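Local coordinates for hypothetical conserved protein (Geobacillus kaustophilus, PDB 2YXY), which is of unknown function but belongs to the DUF1811 family of the SH3 clan and combines a helical pair with a small antiparallel sheet, at residues 100-104 against 105-109; 68-71 against 72-75. All blocks are in the same frame, centred on the assembly; numbering follows the deposited sequence.

Interaction 1: 100-104 against 105-109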
loop_
_atom_site.group_PDB
_atom_site.type_symbol
_atom_site.label_atom_id
_atom_site.label_comp_id
_atom_site.label_asym_id
_atom_site.label_seq_id
_atom_site.Cartn_x
_atom_site.Cartn_y
_atom_site.Cartn_z
ATOM N N GLU A 100 -0.585 8.157 -11.048
ATOM C CA GLU A 100 0.084 7.047 -10.389
ATOM C C GLU A 100 -0.934 6.180 -9.650
ATOM O O GLU A 100 -1.912 6.696 -9.117
ATOM C CB GLU A 100 1.110 7.641 -9.423
ATOM C CG GLU A 100 1.668 6.737 -8.370
ATOM C CD GLU A 100 2.443 7.516 -7.328
ATOM O OE1 GLU A 100 3.037 6.890 -6.425
ATOM O OE2 GLU A 100 2.452 8.767 -7.413
ATOM N N ALA A 101 -0.701 4.866 -9.630
ATOM C CA ALA A 101 -1.595 3.928 -8.943
ATOM C C ALA A 101 -1.020 3.616 -7.562
ATOM O O ALA A 101 0.102 3.132 -7.436
ATOM C CB ALA A 101 -1.744 2.639 -9.756
ATOM N N LEU A 102 -1.801 3.879 -6.528
ATOM C CA LEU A 102 -1.346 3.660 -5.166
ATOM C C LEU A 102 -2.284 2.712 -4.442
ATOM O O LEU A 102 -3.499 2.846 -4.563
ATOM C CB LEU A 102 -1.306 5.002 -4.434
ATOM C CG LEU A 102 -0.116 5.368 -3.545
ATOM C CD1 LEU A 102 1.191 5.230 -4.328
ATOM C CD2 LEU A 102 -0.286 6.802 -3.048
ATOM N N PRO A 103 -1.734 1.734 -3.691
ATOM C CA PRO A 103 -2.598 0.791 -2.955
ATOM C C PRO A 103 -3.360 1.624 -1.930
ATOM O O PRO A 103 -2.777 2.561 -1.342
ATOM C CB PRO A 103 -1.604 -0.172 -2.270
ATOM C CG PRO A 103 -0.320 -0.031 -3.058
ATOM C CD PRO A 103 -0.302 1.461 -3.440
ATOM N N ILE A 104 -4.631 1.297 -1.698
ATOM C CA ILE A 104 -5.434 2.073 -0.747
ATOM C C ILE A 104 -4.872 2.039 0.677
ATOM O O ILE A 104 -5.175 2.912 1.505
ATOM C CB ILE A 104 -6.939 1.619 -0.752
ATOM C CG1 ILE A 104 -7.083 0.115 -0.442
ATOM C CG2 ILE A 104 -7.535 1.902 -2.124
ATOM C CD1 ILE A 104 -8.568 -0.344 -0.379
ATOM N N SER A 105 -4.024 1.054 0.956
ATOM C CA SER A 105 -3.412 0.953 2.278
ATOM C C SER A 105 -2.420 2.111 2.527
ATOM O O SER A 105 -1.978 2.320 3.657
ATOM C CB SER A 105 -2.681 -0.390 2.404
ATOM O OG SER A 105 -1.784 -0.559 1.313
ATOM N N LEU A 106 -2.054 2.849 1.478
ATOM C CA LEU A 106 -1.129 3.970 1.649
ATOM C C LEU A 106 -1.837 5.349 1.781
ATOM O O LEU A 106 -1.176 6.379 1.745
ATOM C CB LEU A 106 -0.099 3.991 0.493
ATOM C CG LEU A 106 0.822 2.737 0.413
ATOM C CD1 LEU A 106 1.907 2.943 -0.624
ATOM C CD2 LEU A 106 1.487 2.466 1.774
ATOM N N LEU A 107 -3.165 5.348 1.943
ATOM C CA LEU A 107 -3.957 6.575 2.092
ATOM C C LEU A 107 -4.549 6.622 3.501
ATOM O O LEU A 107 -5.293 5.726 3.892
ATOM C CB LEU A 107 -5.098 6.607 1.070
ATOM C CG LEU A 107 -4.720 6.445 -0.406
ATOM C CD1 LEU A 107 -5.992 6.420 -1.243
ATOM C CD2 LEU A 107 -3.789 7.571 -0.851
ATOM N N ARG A 108 -4.212 7.648 4.274
ATOM C CA ARG A 108 -4.721 7.725 5.630
ATOM C C ARG A 108 -6.229 7.784 5.652
ATOM O O ARG A 108 -6.832 8.736 5.150
ATOM C CB ARG A 108 -4.106 8.908 6.370
ATOM C CG ARG A 108 -2.631 8.673 6.604
ATOM C CD ARG A 108 -1.999 9.610 7.607
ATOM N NE ARG A 108 -0.561 9.359 7.648
ATOM C CZ ARG A 108 0.314 10.061 8.357
ATOM N NH1 ARG A 108 -0.096 11.077 9.107
ATOM N NH2 ARG A 108 1.603 9.747 8.308
ATOM N N LYS A 109 -6.811 6.720 6.210
ATOM C CA LYS A 109 -8.253 6.526 6.333
ATOM C C LYS A 109 -8.923 7.837 6.730
ATOM O O LYS A 109 -8.399 8.576 7.565
ATOM C CB LYS A 109 -8.534 5.433 7.381
ATOM C CG LYS A 109 -9.976 4.952 7.479
ATOM C CD LYS A 109 -10.370 3.999 6.346
ATOM C CE LYS A 109 -9.631 2.657 6.422
ATOM N NZ LYS A 109 -8.250 2.692 5.847
HETATM O O HOH W 1 -5.739 3.203 4.222
#
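Pro103 and Leu106 lie side by side and point the same way, the ring CD of Pro103 resting 3.9 Å from Leu106 CD1. Their pairing follows from the backbone: Leu106 N donates to Pro103 O at 2.9 Å with a nearly straight N-H...O angle of 165°, although the donor stands above the carbonyl plane. One residue on, Leu107 N reaches Ile104 O at 3.2 Å, again from above the plane. Two successive bonds of i to i+3 spacing are direct evidence for a 3-10 turn. The packed side is apolar: Leu102 CD2 meets Leu107 CD2 at 4.2 Å, and both leucines also touch Phe78 of strand 76-84. Ser105 OG, set between its backbone N and carbonyl carbon (chi1 53°), lies beside Pro103 CB and is hydrogen-bonded to Ala50 O of helix 39-54. At the looser end a single water bridges two carbonyls: water 1 donates to Ile104 O at 2.8 Å and to Leu107 O at 2.6 Å, near the exposed, poorly ordered Lys109. This 3-10 turn follows strand 100-103 and leads into residues that bond back to the backbone of 69-71, as in the SH3-like barrel, to which the family probably belongs.

Interaction 2: 68-71 against 72-75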
loop_
_atom_site.group_PDB
_atom_site.type_symbol
_atom_site.label_atom_id
_atom_site.label_comp_id
_atom_site.label_asym_id
_atom_site.label_seq_id
_atom_site.Cartn_x
_atom_site.Cartn_y
_atom_site.Cartn_z
ATOM N N TYR A 68 -5.920 12.682 0.228
ATOM C CA TYR A 68 -5.545 12.034 1.484
ATOM C C TYR A 68 -4.066 12.135 1.852
ATOM O O TYR A 68 -3.211 12.266 0.986
ATOM C CB TYR A 68 -5.905 10.533 1.453
ATOM C CG TYR A 68 -7.321 10.214 1.026
ATOM C CD1 TYR A 68 -7.687 10.245 -0.316
ATOM C CD2 TYR A 68 -8.296 9.915 1.966
ATOM C CE1 TYR A 68 -8.987 9.988 -0.708
ATOM C CE2 TYR A 68 -9.606 9.656 1.589
ATOM C CZ TYR A 68 -9.948 9.696 0.249
ATOM O OH TYR A 68 -11.256 9.464 -0.127
ATOM N N GLU A 69 -3.782 12.061 3.150
ATOM C CA GLU A 69 -2.404 12.034 3.610
ATOM C C GLU A 69 -1.871 10.680 3.144
ATOM O O GLU A 69 -2.605 9.679 3.138
ATOM C CB GLU A 69 -2.311 12.021 5.130
ATOM C CG GLU A 69 -2.609 13.306 5.824
ATOM C CD GLU A 69 -1.881 13.385 7.148
ATOM O OE1 GLU A 69 -0.628 13.445 7.124
ATOM O OE2 GLU A 69 -2.558 13.374 8.199
ATOM N N ILE A 70 -0.599 10.643 2.778
ATOM C CA ILE A 70 0.024 9.408 2.329
ATOM C C ILE A 70 0.723 8.725 3.494
ATOM O O ILE A 70 1.672 9.269 4.058
ATOM C CB ILE A 70 1.036 9.691 1.222
ATOM C CG1 ILE A 70 0.305 10.341 0.038
ATOM C CG2 ILE A 70 1.778 8.388 0.833
ATOM C CD1 ILE A 70 1.222 10.840 -1.088
ATOM N N GLU A 71 0.234 7.538 3.846
ATOM C CA GLU A 71 0.773 6.730 4.941
ATOM C C GLU A 71 2.276 6.559 4.799
ATOM O O GLU A 71 2.769 6.288 3.715
ATOM C CB GLU A 71 0.114 5.349 4.946
ATOM C CG GLU A 71 0.258 4.582 6.255
ATOM C CD GLU A 71 -0.757 5.022 7.289
ATOM O OE1 GLU A 71 -0.747 6.212 7.658
ATOM O OE2 GLU A 71 -1.575 4.182 7.725
ATOM N N GLY A 72 2.998 6.720 5.902
ATOM C CA GLY A 72 4.440 6.582 5.867
ATOM C C GLY A 72 5.121 7.784 5.246
ATOM O O GLY A 72 6.295 7.719 4.883
ATOM N N ALA A 73 4.393 8.888 5.107
ATOM C CA ALA A 73 4.977 10.086 4.522
ATOM C C ALA A 73 4.246 11.340 4.994
ATOM O O ALA A 73 3.431 11.915 4.272
ATOM C CB ALA A 73 4.950 9.987 2.999
ATOM N N PRO A 74 4.539 11.784 6.220
ATOM C CA PRO A 74 3.921 12.977 6.821
ATOM C C PRO A 74 3.983 14.224 5.934
ATOM O O PRO A 74 4.978 14.456 5.245
ATOM C CB PRO A 74 4.716 13.159 8.114
ATOM C CG PRO A 74 5.128 11.749 8.461
ATOM C CD PRO A 74 5.553 11.205 7.119
ATOM N N GLY A 75 2.915 15.018 5.952
ATOM C CA GLY A 75 2.879 16.236 5.155
ATOM C C GLY A 75 2.669 16.079 3.654
ATOM O O GLY A 75 2.597 17.077 2.930
HETATM O O HOH W 2 1.104 15.112 7.808
#
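With CG1 beside its backbone N (chi1 -60°), Ile70 sets CG2 anti to that N and on the flank facing Ala73, where CG2 and Ala73 CB meet at 4.2 Å. Glu69 likewise has CG beside its backbone N (chi1 -74°), and its extended chain carries OE1 across the corner to within 4.0 Å of Gly75 N. The chain reverses in a type II beta turn from Ile70 to Ala73, which leads out of strand 67-70. Gly72 takes the third position of the turn with the positive phi that this type requires there. The closing bond is weak: Ala73 N to Ile70 O is only 2.9 Å long, but its N-H...O angle is bent to 125°. Ala73 CB also comes within 3.5 Å of Ile70 O, while the Ile70 side chain, whose end leads away from the turn, packs on Phe78 of strand 76-84. The rest of the turn is at the surface. Glu69 OE1 forms a salt bridge with Arg108 NH1, and Glu71 OE1 another with Arg108 NE, so one guanidinium group spans two carboxylates and probably steadies both. Gly75 N is too far from Glu69 OE1 for a direct bond; water 2 spans the gap, donating to OE1 at 2.5 Å and accepting from Gly75 N at 2.6 Å.

How the interactions relate
From the N terminus, helices 16-36 and 39-54 come first, then strand 67-70, where interaction 2 closes the reversal leading into strand 76-84. The chain continues through strand 87-92 to strand 100-103, and interaction 1 then closes its own turn. The two are in series along the chain, neither nesting nor crossing. In space they adjoin, their centres about 9 Å apart, because the segment 105-109 comes back alongside 68-71: Leu106 O lies 2.8 Å from Glu71 N, probably a hydrogen bond, and Arg108 N bonds to Glu69 O at 2.8 Å. The segment after strand 100-103 thus pairs with strand 67-70, linking the two edges of the four-stranded sheet through the turn.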